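Local coordinates for protein cysteine hydrolase (Vibrio cholerae, PDB 6V98) that is a type VI secretion system effector, TseH, and probably acts as a cysteine hydrolase related to the papain-like peptidases of clan CA, at residues D4-P9 / V117-F122; L42-V47 / Y59-R64; I48-E53 / S82-K87; S70-N75 / K142-L147. All blocks are in the same frame, centred on the assembly; numbering follows the deposited sequence.

Interaction 1: residues D4-P9 / V117-F122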
loop_
_atom_site.group_PDB
_atom_site.type_symbol
_atom_site.label_atom_id
_atom_site.label_comp_id
_atom_site.label_asym_id
_atom_site.label_seq_id
_atom_site.Cartn_x
_atom_site.Cartn_y
_atom_site.Cartn_z
ATOM N N ASP A 4 11.721 -13.456 -6.076
ATOM C CA ASP A 4 10.592 -12.610 -6.453
ATOM C C ASP A 4 10.531 -11.353 -5.589
ATOM O O ASP A 4 10.857 -11.367 -4.401
ATOM C CB ASP A 4 9.275 -13.377 -6.306
ATOM C CG ASP A 4 8.891 -14.140 -7.562
ATOM O OD1 ASP A 4 9.500 -13.896 -8.616
ATOM O OD2 ASP A 4 7.981 -14.984 -7.485
ATOM N N ASP A 5 10.085 -10.254 -6.199
ATOM C CA ASP A 5 9.826 -9.038 -5.454
ATOM C C ASP A 5 8.577 -9.208 -4.594
ATOM O O ASP A 5 7.843 -10.199 -4.703
ATOM C CB ASP A 5 9.665 -7.861 -6.412
ATOM C CG ASP A 5 10.858 -7.707 -7.337
ATOM O OD1 ASP A 5 12.010 -7.696 -6.833
ATOM O OD2 ASP A 5 10.651 -7.612 -8.561
ATOM N N PHE A 6 8.331 -8.212 -3.745
ATOM C CA PHE A 6 7.193 -8.195 -2.840
ATOM C C PHE A 6 6.371 -6.942 -3.092
ATOM O O PHE A 6 6.926 -5.847 -3.229
ATOM C CB PHE A 6 7.613 -8.178 -1.357
ATOM C CG PHE A 6 8.504 -9.324 -0.934
ATOM C CD1 PHE A 6 9.840 -9.349 -1.288
ATOM C CD2 PHE A 6 8.007 -10.341 -0.128
ATOM C CE1 PHE A 6 10.674 -10.397 -0.861
ATOM C CE2 PHE A 6 8.829 -11.394 0.299
ATOM C CZ PHE A 6 10.156 -11.417 -0.074
ATOM N N LEU A 7 5.053 -7.110 -3.149
ATOM C CA LEU A 7 4.105 -5.997 -3.111
ATOM C C LEU A 7 3.132 -6.281 -1.973
ATOM O O LEU A 7 2.461 -7.321 -1.971
ATOM C CB LEU A 7 3.361 -5.826 -4.445
ATOM C CG LEU A 7 2.679 -4.464 -4.621
ATOM C CD1 LEU A 7 3.738 -3.386 -4.883
ATOM C CD2 LEU A 7 1.649 -4.490 -5.757
ATOM N N ILE A 8 3.084 -5.381 -0.996
ATOM C CA ILE A 8 2.292 -5.587 0.211
ATOM C C ILE A 8 1.286 -4.452 0.322
ATOM O O ILE A 8 1.587 -3.416 0.942
ATOM C CB ILE A 8 3.182 -5.665 1.462
ATOM C CG1 ILE A 8 4.286 -6.701 1.254
ATOM C CG2 ILE A 8 2.351 -5.998 2.696
ATOM C CD1 ILE A 8 5.230 -6.814 2.437
ATOM N N PRO A 9 0.115 -4.580 -0.298
ATOM C CA PRO A 9 -0.991 -3.675 0.020
ATOM C C PRO A 9 -1.249 -3.722 1.513
ATOM O O PRO A 9 -1.302 -4.799 2.111
ATOM C CB PRO A 9 -2.167 -4.254 -0.781
ATOM C CG PRO A 9 -1.516 -5.040 -1.916
ATOM C CD PRO A 9 -0.258 -5.605 -1.287
ATOM N N VAL A 117 0.345 -10.289 0.950
ATOM C CA VAL A 117 1.716 -10.341 0.463
ATOM C C VAL A 117 1.691 -10.961 -0.924
ATOM O O VAL A 117 1.362 -12.141 -1.082
ATOM C CB VAL A 117 2.629 -11.127 1.411
ATOM C CG1 VAL A 117 4.040 -11.122 0.888
ATOM C CG2 VAL A 117 2.565 -10.528 2.831
ATOM N N LEU A 118 2.052 -10.170 -1.930
ATOM C CA LEU A 118 2.026 -10.586 -3.323
ATOM C C LEU A 118 3.451 -10.697 -3.830
ATOM O O LEU A 118 4.325 -9.933 -3.419
ATOM C CB LEU A 118 1.262 -9.573 -4.182
ATOM C CG LEU A 118 -0.075 -9.089 -3.640
ATOM C CD1 LEU A 118 -0.626 -8.015 -4.537
ATOM C CD2 LEU A 118 -1.041 -10.264 -3.499
ATOM N N ARG A 119 3.679 -11.633 -4.746
ATOM C CA ARG A 119 5.026 -11.914 -5.224
ATOM C C ARG A 119 5.077 -11.942 -6.745
ATOM O O ARG A 119 4.160 -12.441 -7.403
ATOM C CB ARG A 119 5.537 -13.261 -4.675
ATOM C CG ARG A 119 5.564 -13.351 -3.149
ATOM C CD ARG A 119 6.530 -12.356 -2.508
ATOM N NE ARG A 119 7.930 -12.572 -2.879
ATOM C CZ ARG A 119 8.703 -13.534 -2.373
ATOM N NH1 ARG A 119 8.217 -14.390 -1.487
ATOM N NH2 ARG A 119 9.966 -13.645 -2.758
ATOM N N GLY A 120 6.188 -11.471 -7.292
ATOM C CA GLY A 120 6.409 -11.528 -8.722
ATOM C C GLY A 120 7.657 -10.747 -9.066
ATOM O O GLY A 120 8.329 -10.191 -8.193
ATOM N N LYS A 121 7.968 -10.720 -10.363
ATOM C CA LYS A 121 9.099 -9.939 -10.862
ATOM C C LYS A 121 8.537 -8.627 -11.389
ATOM O O LYS A 121 8.020 -8.574 -12.507
ATOM C CB LYS A 121 9.866 -10.697 -11.941
ATOM C CG LYS A 121 10.496 -11.998 -11.454
ATOM C CD LYS A 121 11.600 -11.717 -10.442
ATOM C CE LYS A 121 12.242 -12.991 -9.915
ATOM N NZ LYS A 121 11.766 -14.228 -10.586
ATOM N N PHE A 122 8.623 -7.564 -10.582
ATOM C CA PHE A 122 7.987 -6.322 -10.999
ATOM C C PHE A 122 8.543 -5.065 -10.343
ATOM O O PHE A 122 7.939 -4.000 -10.485
ATOM C CB PHE A 122 6.478 -6.390 -10.731
ATOM C CG PHE A 122 6.130 -6.858 -9.356
ATOM C CD1 PHE A 122 6.522 -6.133 -8.235
ATOM C CD2 PHE A 122 5.413 -8.020 -9.173
ATOM C CE1 PHE A 122 6.222 -6.573 -6.959
ATOM C CE2 PHE A 122 5.105 -8.464 -7.891
ATOM C CZ PHE A 122 5.500 -7.734 -6.788
HETATM O O HOH W 1 5.439 -15.488 -8.219
#
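With chi2 at -64° and chi3 at -63°, the side chain of R119 folds back on itself and lays its guanidinium flat on the ring of F6, whose own CG stands anti to the carbonyl carbon. The two groups belong to strands 5-9 and 117-120, an antiparallel pair in the central sheet. The planes of guanidinium and ring differ by only 7°, and CZ of R119 sits 3.7 Å from the F6 ring centroid, over its face: a stacked cation-pi pair. The rotation of the guanidinium is fixed from its edge. NE of R119 donates to O of D5 (3.0 Å) and NH2 of R119 to O of D4 (2.9 Å), both acceptors lying close to the guanidinium plane although the donors stand above the respective carbonyl planes.

F6 faces R119 as a non-hydrogen-bonded pair. L7 and L118 form the next hydrogen-bonded pair, and on their side of the sheet CZ of F122 packs on CB of L7 (3.7 Å), while L7 also meets V47 and L159. At the strand end, D4 makes a salt bridge with K121, its hydrogen bond weak. The carboxylate of D5 reaches from its strand to the start of helix 123-134: OD1 accepts from the backbone N of G52, and OD2 accepts from the backbone N of both F122, at the N-cap position, and F123. The bond from N of F122 to OD2 of D5 is 2.9 Å long and uses the anti lone pair of that oxygen.

Interaction 2: residues L42-V47 / Y59-R64; sequences LGHAGV and YYEYGR
H44 and E61 meet at about a right angle across the hairpin of strands 44-50 and 57-63. The imidazole of H44 is carried over by a CG anti to its backbone N (chi1 173°), whereas CG of E61 lies between its own backbone N and carbonyl carbon (chi1 61°) and the chain beyond is extended. NE2 of H44 donates to OE1 of E61 at 2.8 Å, the oxygen lying near the imidazole plane but approached from above the carboxylate plane. From the opposite face of the carboxylate, OH of Y59 donates to the same OE1, also at 2.8 Å. The Y59 ring reaches across to strand 44-47, its OH 3.4 Å from CA of G46, a close approach to the bare glycine backbone.

Regular pairing is confined to V47 and Y60, a hydrogen-bonded antiparallel pair with N of V47 to O of Y60 at 2.9 Å. Past G46 and E61 the strands diverge, and one water bridges O of A45 to N of Y62.

R77 makes a salt bridge to OE2 of E61, and S107 hydrogen-bonds the same oxygen, so both carboxylate oxygens are engaged. ND1 of H44 has a weak hydrogen bond to the dimethylarsinoyl-modified cysteine at position 152. A histidine placed between a cysteine and a carboxylate is consistent with the active site of a clan CA cysteine hydrolase, where E61 would hold the imidazole in orientation.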
loop_
_atom_site.group_PDB
_atom_site.type_symbol
_atom_site.label_atom_id
_atom_site.label_comp_id
_atom_site.label_asym_id
_atom_site.label_seq_id
_atom_site.Cartn_x
_atom_site.Cartn_y
_atom_site.Cartn_z
ATOM N N LEU A 42 -14.723 3.431 5.639
ATOM C CA LEU A 42 -13.825 3.095 6.732
ATOM C C LEU A 42 -12.442 2.706 6.188
ATOM O O LEU A 42 -12.332 1.964 5.212
ATOM C CB LEU A 42 -14.421 1.961 7.588
ATOM C CG LEU A 42 -15.158 2.375 8.876
ATOM C CD1 LEU A 42 -15.970 1.226 9.494
ATOM C CD2 LEU A 42 -14.177 2.941 9.884
ATOM N N GLY A 43 -11.395 3.241 6.804
ATOM C CA GLY A 43 -10.046 2.761 6.599
ATOM C C GLY A 43 -9.275 3.566 5.564
ATOM O O GLY A 43 -9.840 4.288 4.740
ATOM N N HIS A 44 -7.952 3.395 5.591
ATOM C CA HIS A 44 -7.030 3.981 4.624
ATOM C C HIS A 44 -6.121 2.877 4.093
ATOM O O HIS A 44 -5.955 1.832 4.725
ATOM C CB HIS A 44 -6.212 5.118 5.268
ATOM C CG HIS A 44 -5.125 5.668 4.395
ATOM N ND1 HIS A 44 -5.364 6.199 3.146
ATOM C CD2 HIS A 44 -3.790 5.769 4.597
ATOM C CE1 HIS A 44 -4.223 6.609 2.618
ATOM N NE2 HIS A 44 -3.251 6.353 3.476
ATOM N N ALA A 45 -5.532 3.096 2.917
ATOM C CA ALA A 45 -4.734 2.058 2.285
ATOM C C ALA A 45 -3.448 2.660 1.748
ATOM O O ALA A 45 -3.414 3.830 1.367
ATOM C CB ALA A 45 -5.495 1.367 1.137
ATOM N N GLY A 46 -2.390 1.845 1.731
ATOM C CA GLY A 46 -1.137 2.206 1.083
ATOM C C GLY A 46 -0.471 0.959 0.532
ATOM O O GLY A 46 -1.096 -0.098 0.547
ATOM N N VAL A 47 0.764 1.040 0.036
ATOM C CA VAL A 47 1.413 -0.155 -0.501
ATOM C C VAL A 47 2.907 -0.103 -0.209
ATOM O O VAL A 47 3.561 0.923 -0.412
ATOM C CB VAL A 47 1.134 -0.337 -2.013
ATOM C CG1 VAL A 47 1.630 0.856 -2.835
ATOM C CG2 VAL A 47 1.710 -1.669 -2.517
ATOM N N TYR A 59 7.439 2.990 0.017
ATOM C CA TYR A 59 6.049 3.064 0.445
ATOM C C TYR A 59 5.376 4.225 -0.270
ATOM O O TYR A 59 5.915 5.337 -0.296
ATOM C CB TYR A 59 5.929 3.220 1.972
ATOM C CG TYR A 59 4.497 3.383 2.426
ATOM C CD1 TYR A 59 3.936 4.651 2.570
ATOM C CD2 TYR A 59 3.692 2.277 2.675
ATOM C CE1 TYR A 59 2.611 4.811 2.956
ATOM C CE2 TYR A 59 2.363 2.426 3.048
ATOM C CZ TYR A 59 1.834 3.688 3.188
ATOM O OH TYR A 59 0.528 3.853 3.579
ATOM N N TYR A 60 4.215 3.953 -0.875
ATOM C CA TYR A 60 3.418 4.952 -1.569
ATOM C C TYR A 60 1.971 4.853 -1.125
ATOM O O TYR A 60 1.491 3.780 -0.743
ATOM C CB TYR A 60 3.477 4.758 -3.095
ATOM C CG TYR A 60 4.733 5.270 -3.753
ATOM C CD1 TYR A 60 5.924 4.536 -3.729
ATOM C CD2 TYR A 60 4.725 6.489 -4.415
ATOM C CE1 TYR A 60 7.077 5.026 -4.358
ATOM C CE2 TYR A 60 5.855 6.983 -5.043
ATOM C CZ TYR A 60 7.024 6.261 -5.017
ATOM O OH TYR A 60 8.124 6.800 -5.653
ATOM N N GLU A 61 1.264 5.978 -1.203
ATOM C CA GLU A 61 -0.163 5.973 -0.929
ATOM C C GLU A 61 -0.809 7.143 -1.661
ATOM O O GLU A 61 -0.137 8.086 -2.083
ATOM C CB GLU A 61 -0.444 6.065 0.584
ATOM C CG GLU A 61 0.098 7.336 1.206
ATOM C CD GLU A 61 0.240 7.236 2.711
ATOM O OE1 GLU A 61 -0.480 6.418 3.314
ATOM O OE2 GLU A 61 1.066 7.982 3.276
ATOM N N TYR A 62 -2.132 7.071 -1.777
ATOM C CA TYR A 62 -2.935 8.097 -2.428
ATOM C C TYR A 62 -4.044 8.516 -1.479
ATOM O O TYR A 62 -4.694 7.667 -0.868
ATOM C CB TYR A 62 -3.524 7.558 -3.720
ATOM C CG TYR A 62 -4.519 8.483 -4.381
ATOM C CD1 TYR A 62 -4.094 9.620 -5.056
ATOM C CD2 TYR A 62 -5.885 8.213 -4.336
ATOM C CE1 TYR A 62 -5.015 10.465 -5.685
ATOM C CE2 TYR A 62 -6.804 9.057 -4.948
ATOM C CZ TYR A 62 -6.354 10.177 -5.614
ATOM O OH TYR A 62 -7.245 11.008 -6.229
ATOM N N GLY A 63 -4.263 9.814 -1.344
ATOM C CA GLY A 63 -5.247 10.246 -0.375
ATOM C C GLY A 63 -5.393 11.746 -0.400
ATOM O O GLY A 63 -4.865 12.425 -1.282
ATOM N N ARG A 64 -6.111 12.262 0.593
ATOM C CA ARG A 64 -6.379 13.697 0.631
ATOM C C ARG A 64 -5.219 14.404 1.331
ATOM O O ARG A 64 -5.296 14.859 2.472
ATOM C CB ARG A 64 -7.734 13.962 1.274
ATOM C CG ARG A 64 -8.864 13.718 0.269
ATOM C CD ARG A 64 -10.213 14.182 0.774
ATOM N NE ARG A 64 -10.698 13.334 1.856
ATOM C CZ ARG A 64 -11.937 13.379 2.336
ATOM N NH1 ARG A 64 -12.819 14.234 1.827
ATOM N NH2 ARG A 64 -12.295 12.573 3.325
HETATM O O HOH W 2 -3.148 4.381 -1.294
#

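Interaction 3: residues I48-E53 / S82-K87; sequences ILINGE and SNVTIK
The backbones of 48-53 and 82-87 approach without pairing: I50 and V84 are 7.8 Å apart at their CA atoms and G52 and I86 7.3 Å, too wide for strand pairing, and the contact is made through side chains. Strand 44-50 ends at I50, and the chain then bends through an Asx turn in which OD1 of N51 accepts from N of E53 at 2.8 Å. The other segment is extended but irregular until it enters the short strand 86-87.

I50 and V84 reach toward each other tip to tip, CG2 of I50 lying 3.6 Å from CG2 of V84. That methyl of V84 sits between its own backbone N and carbonyl carbon, turned so that it also approaches CD1 of I50 at 4.0 Å. I86 adds a looser contact, its CD1 4.3 Å from CG2 of I50, and its CG2 rests 3.9 Å from O of G52.

This small apolar cluster is extended by I91 of strand 90-91, which touches all three of I50, V84 and I86. F6 of strand 5-12 packs against I50 and I86, and helix 93-107 covers V84 through S95 and V99, so the contact joins the end of a central-sheet strand to the two-stranded sheet and the helix after it.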
loop_
_atom_site.group_PDB
_atom_site.type_symbol
_atom_site.label_atom_id
_atom_site.label_comp_id
_atom_site.label_asym_id
_atom_site.label_seq_id
_atom_site.Cartn_x
_atom_site.Cartn_y
_atom_site.Cartn_z
ATOM N N ILE A 48 3.438 -1.215 0.281
ATOM C CA ILE A 48 4.869 -1.404 0.447
ATOM C C ILE A 48 5.396 -2.160 -0.756
ATOM O O ILE A 48 4.806 -3.163 -1.174
ATOM C CB ILE A 48 5.177 -2.182 1.737
ATOM C CG1 ILE A 48 4.644 -1.414 2.943
ATOM C CG2 ILE A 48 6.679 -2.414 1.845
ATOM C CD1 ILE A 48 4.758 -2.189 4.277
ATOM N N LEU A 49 6.524 -1.708 -1.291
ATOM C CA LEU A 49 7.167 -2.344 -2.436
ATOM C C LEU A 49 8.588 -2.726 -2.050
ATOM O O LEU A 49 9.354 -1.872 -1.599
ATOM C CB LEU A 49 7.182 -1.397 -3.643
ATOM C CG LEU A 49 8.054 -1.851 -4.815
ATOM C CD1 LEU A 49 7.405 -3.020 -5.517
ATOM C CD2 LEU A 49 8.278 -0.708 -5.791
ATOM N N ILE A 50 8.948 -3.996 -2.227
ATOM C CA ILE A 50 10.260 -4.485 -1.807
ATOM C C ILE A 50 10.964 -5.182 -2.964
ATOM O O ILE A 50 10.385 -6.062 -3.612
ATOM C CB ILE A 50 10.160 -5.443 -0.612
ATOM C CG1 ILE A 50 9.502 -4.732 0.565
ATOM C CG2 ILE A 50 11.564 -5.937 -0.235
ATOM C CD1 ILE A 50 9.063 -5.674 1.663
ATOM N N ASN A 51 12.217 -4.789 -3.208
ATOM C CA ASN A 51 13.105 -5.505 -4.120
ATOM C C ASN A 51 13.513 -6.841 -3.506
ATOM O O ASN A 51 14.163 -6.872 -2.455
ATOM C CB ASN A 51 14.347 -4.666 -4.412
ATOM C CG ASN A 51 15.196 -5.254 -5.528
ATOM O OD1 ASN A 51 15.636 -6.398 -5.447
ATOM N ND2 ASN A 51 15.403 -4.482 -6.591
ATOM N N GLY A 52 13.143 -7.941 -4.168
ATOM C CA GLY A 52 13.421 -9.264 -3.628
ATOM C C GLY A 52 14.885 -9.653 -3.615
ATOM O O GLY A 52 15.260 -10.584 -2.892
ATOM N N GLU A 53 15.720 -8.971 -4.400
ATOM C CA GLU A 53 17.161 -9.214 -4.410
ATOM C C GLU A 53 17.889 -8.438 -3.324
ATOM O O GLU A 53 18.780 -8.982 -2.666
ATOM C CB GLU A 53 17.761 -8.825 -5.761
ATOM C CG GLU A 53 17.158 -9.538 -6.949
ATOM C CD GLU A 53 17.998 -10.703 -7.405
ATOM O OE1 GLU A 53 18.837 -11.173 -6.606
ATOM O OE2 GLU A 53 17.819 -11.141 -8.563
ATOM N N SER A 82 12.406 2.393 6.315
ATOM C CA SER A 82 13.605 1.573 6.368
ATOM C C SER A 82 13.538 0.475 5.314
ATOM O O SER A 82 12.459 0.049 4.898
ATOM C CB SER A 82 13.779 0.953 7.759
ATOM O OG SER A 82 13.872 1.955 8.763
ATOM N N ASN A 83 14.707 0.016 4.882
ATOM C CA ASN A 83 14.758 -1.187 4.068
ATOM C C ASN A 83 14.623 -2.420 4.952
ATOM O O ASN A 83 14.932 -2.396 6.147
ATOM C CB ASN A 83 16.062 -1.255 3.282
ATOM C CG ASN A 83 16.169 -0.141 2.267
ATOM O OD1 ASN A 83 15.161 0.319 1.743
ATOM N ND2 ASN A 83 17.387 0.299 1.992
ATOM N N VAL A 84 14.163 -3.508 4.352
ATOM C CA VAL A 84 14.061 -4.776 5.048
ATOM C C VAL A 84 15.308 -5.605 4.762
ATOM O O VAL A 84 16.098 -5.301 3.872
ATOM C CB VAL A 84 12.778 -5.549 4.660
ATOM C CG1 VAL A 84 11.543 -4.726 4.998
ATOM C CG2 VAL A 84 12.791 -5.924 3.173
ATOM N N THR A 85 15.482 -6.675 5.526
ATOM C CA THR A 85 16.548 -7.642 5.311
ATOM C C THR A 85 15.955 -8.903 4.709
ATOM O O THR A 85 14.977 -9.443 5.235
ATOM C CB THR A 85 17.262 -7.975 6.617
ATOM O OG1 THR A 85 17.747 -6.761 7.204
ATOM C CG2 THR A 85 18.426 -8.928 6.350
ATOM N N ILE A 86 16.528 -9.352 3.601
ATOM C CA ILE A 86 16.132 -10.598 2.972
ATOM C C ILE A 86 17.153 -11.652 3.361
ATOM O O ILE A 86 18.363 -11.430 3.232
ATOM C CB ILE A 86 16.045 -10.467 1.443
ATOM C CG1 ILE A 86 15.238 -9.236 1.019
ATOM C CG2 ILE A 86 15.437 -11.736 0.859
ATOM C CD1 ILE A 86 13.787 -9.287 1.402
ATOM N N LYS A 87 16.673 -12.794 3.843
ATOM C CA LYS A 87 17.534 -13.900 4.245
ATOM C C LYS A 87 16.965 -15.171 3.635
ATOM O O LYS A 87 15.855 -15.584 3.983
ATOM C CB LYS A 87 17.620 -14.006 5.765
ATOM C CG LYS A 87 18.206 -15.318 6.256
ATOM C CD LYS A 87 19.338 -15.082 7.232
ATOM C CE LYS A 87 20.096 -16.372 7.514
ATOM N NZ LYS A 87 20.714 -16.921 6.275
#

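Interaction 4: residues S70-N75 / K142-L147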
loop_
_atom_site.group_PDB
_atom_site.type_symbol
_atom_site.label_atom_id
_atom_site.label_comp_id
_atom_site.label_asym_id
_atom_site.label_seq_id
_atom_site.Cartn_x
_atom_site.Cartn_y
_atom_site.Cartn_z
ATOM N N SER A 70 -1.863 22.213 -7.014
ATOM C CA SER A 70 -2.979 21.566 -7.677
ATOM C C SER A 70 -4.256 21.968 -6.971
ATOM O O SER A 70 -4.313 21.962 -5.740
ATOM C CB SER A 70 -2.847 20.039 -7.654
ATOM O OG SER A 70 -4.073 19.448 -8.047
ATOM N N ASP A 71 -5.277 22.301 -7.747
ATOM C CA ASP A 71 -6.587 22.564 -7.183
ATOM C C ASP A 71 -7.511 21.360 -7.279
ATOM O O ASP A 71 -8.713 21.491 -7.028
ATOM C CB ASP A 71 -7.219 23.761 -7.881
ATOM C CG ASP A 71 -7.575 23.454 -9.306
ATOM O OD1 ASP A 71 -6.664 23.052 -10.069
ATOM O OD2 ASP A 71 -8.766 23.592 -9.650
ATOM N N ILE A 72 -6.986 20.195 -7.635
ATOM C CA ILE A 72 -7.780 18.980 -7.768
ATOM C C ILE A 72 -7.480 18.092 -6.566
ATOM O O ILE A 72 -6.315 17.740 -6.347
ATOM C CB ILE A 72 -7.472 18.249 -9.081
ATOM C CG1 ILE A 72 -7.769 19.176 -10.277
ATOM C CG2 ILE A 72 -8.250 16.946 -9.145
ATOM C CD1 ILE A 72 -7.117 18.695 -11.580
ATOM N N PRO A 73 -8.481 17.714 -5.773
ATOM C CA PRO A 73 -8.207 16.974 -4.539
ATOM C C PRO A 73 -7.601 15.611 -4.819
ATOM O O PRO A 73 -7.861 14.989 -5.851
ATOM C CB PRO A 73 -9.587 16.841 -3.888
ATOM C CG PRO A 73 -10.416 17.932 -4.518
ATOM C CD PRO A 73 -9.907 18.052 -5.920
ATOM N N GLY A 74 -6.795 15.143 -3.871
ATOM C CA GLY A 74 -6.189 13.828 -3.990
ATOM C C GLY A 74 -4.794 13.884 -4.579
ATOM O O GLY A 74 -4.593 14.475 -5.645
ATOM N N ASN A 75 -3.814 13.306 -3.881
ATOM C CA ASN A 75 -2.437 13.307 -4.356
ATOM C C ASN A 75 -1.754 12.032 -3.914
ATOM O O ASN A 75 -2.064 11.484 -2.855
ATOM C CB ASN A 75 -1.627 14.492 -3.824
ATOM C CG ASN A 75 -2.104 15.823 -4.379
ATOM O OD1 ASN A 75 -1.755 16.205 -5.500
ATOM N ND2 ASN A 75 -2.932 16.522 -3.603
ATOM N N LYS A 142 -5.327 15.398 -13.927
ATOM C CA LYS A 142 -5.400 14.478 -12.798
ATOM C C LYS A 142 -6.850 14.114 -12.497
ATOM O O LYS A 142 -7.722 14.985 -12.441
ATOM C CB LYS A 142 -4.743 15.116 -11.562
ATOM C CG LYS A 142 -4.657 14.167 -10.355
ATOM C CD LYS A 142 -3.885 14.820 -9.207
ATOM C CE LYS A 142 -4.629 16.007 -8.611
ATOM N NZ LYS A 142 -3.843 16.625 -7.470
ATOM N N ILE A 143 -7.108 12.827 -12.310
ATOM C CA ILE A 143 -8.467 12.375 -11.974
ATOM C C ILE A 143 -8.770 12.761 -10.533
ATOM O O ILE A 143 -8.000 12.385 -9.629
ATOM C CB ILE A 143 -8.594 10.864 -12.155
ATOM C CG1 ILE A 143 -8.310 10.452 -13.600
ATOM C CG2 ILE A 143 -9.996 10.423 -11.750
ATOM C CD1 ILE A 143 -9.363 10.946 -14.548
ATOM N N PRO A 144 -9.875 13.455 -10.263
ATOM C CA PRO A 144 -10.141 13.929 -8.899
ATOM C C PRO A 144 -10.400 12.786 -7.932
ATOM O O PRO A 144 -10.946 11.738 -8.294
ATOM C CB PRO A 144 -11.400 14.790 -9.054
ATOM C CG PRO A 144 -11.533 15.051 -10.535
ATOM C CD PRO A 144 -10.919 13.878 -11.213
ATOM N N TYR A 145 -10.026 13.026 -6.677
ATOM C CA TYR A 145 -10.344 12.113 -5.592
ATOM C C TYR A 145 -11.850 11.864 -5.520
ATOM O O TYR A 145 -12.657 12.790 -5.655
ATOM C CB TYR A 145 -9.848 12.702 -4.272
ATOM C CG TYR A 145 -10.112 11.804 -3.096
ATOM C CD1 TYR A 145 -11.247 11.979 -2.308
ATOM C CD2 TYR A 145 -9.250 10.781 -2.788
ATOM C CE1 TYR A 145 -11.509 11.154 -1.236
ATOM C CE2 TYR A 145 -9.499 9.961 -1.727
ATOM C CZ TYR A 145 -10.630 10.144 -0.949
ATOM O OH TYR A 145 -10.895 9.323 0.133
ATOM N N ASP A 146 -12.228 10.604 -5.302
ATOM C CA ASP A 146 -13.624 10.234 -5.086
ATOM C C ASP A 146 -13.669 9.156 -4.020
ATOM O O ASP A 146 -13.093 8.082 -4.203
ATOM C CB ASP A 146 -14.295 9.733 -6.369
ATOM C CG ASP A 146 -15.795 9.502 -6.186
ATOM O OD1 ASP A 146 -16.186 8.564 -5.458
ATOM O OD2 ASP A 146 -16.589 10.265 -6.763
ATOM N N LEU A 147 -14.362 9.441 -2.915
ATOM C CA LEU A 147 -14.340 8.539 -1.767
ATOM C C LEU A 147 -14.771 7.123 -2.134
ATOM O O LEU A 147 -14.307 6.156 -1.514
ATOM C CB LEU A 147 -15.247 9.101 -0.670
ATOM C CG LEU A 147 -15.168 8.410 0.682
ATOM C CD1 LEU A 147 -13.758 8.517 1.257
ATOM C CD2 LEU A 147 -16.177 9.054 1.620
HETATM O O HOH W 3 -6.632 13.060 -7.502
#
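The ammonium of K142 is gripped by the loop 70-75. NZ of K142 donates to OG of S70, O of I72, O of G74 and OD1 of N75, each at 2.9 Å, and O of N137 is a further acceptor, so its three N-H groups must be shared among five oxygens. Its side chain arrives nearly straight, CG anti to the backbone N (chi1 -175°), with one bend at chi3 (67°) that turns the tip into this ring of oxygens. On the way it slides past I72 in the opposite direction, CE of K142 lying 3.7 Å from CB of I72.

The two loops also meet beside the lysine. CG2 of I72 packs on CB of P144 (3.8 Å), and N of Y145 donates to O of P73 at 3.0 Å, from above the carbonyl plane. CA of G74 comes 3.8 Å from CB of Y145, a close fit of backbone to side chain.

Farther out, the acceptors are themselves held. OG of S70 closes an ST turn by accepting from N of I72, while N75 is fixed by N67 at its OD1 and by Y65 at its ND2; its backbone pairs with G63. These five acceptors of NZ are uncharged, so the buried ammonium is met by dipoles rather than by a carboxylate. Such a converging set of oxygens would probably stabilise the protonated lysine and tie the loop before strand 75-78 to the one that leads toward helix 154-162.

Overall arrangement
Interactions 1, 2 and 3 share the seven-stranded antiparallel sheet, in which strand 44-50 lies between strands 5-12 and 57-63. Interaction 1 joins strand 5-12 to 113-120 and encloses interactions 2 and 3 along the chain; the segments of these two alternate, and interaction 2 closes before interaction 4 opens. Interactions 2 and 3 both use strand 44-50, at its two ends, with centres about 20 Å apart. L7 packs on V47 to connect interactions 1 and 2, and D5 binds G52 to connect 1 and 3. Interaction 4 lies about 31 Å from interaction 3, centre to centre, yet touches interaction 2 through Y62 and Y145. The probable catalytic region around interaction 2 is thus flanked by sheet and loop contacts.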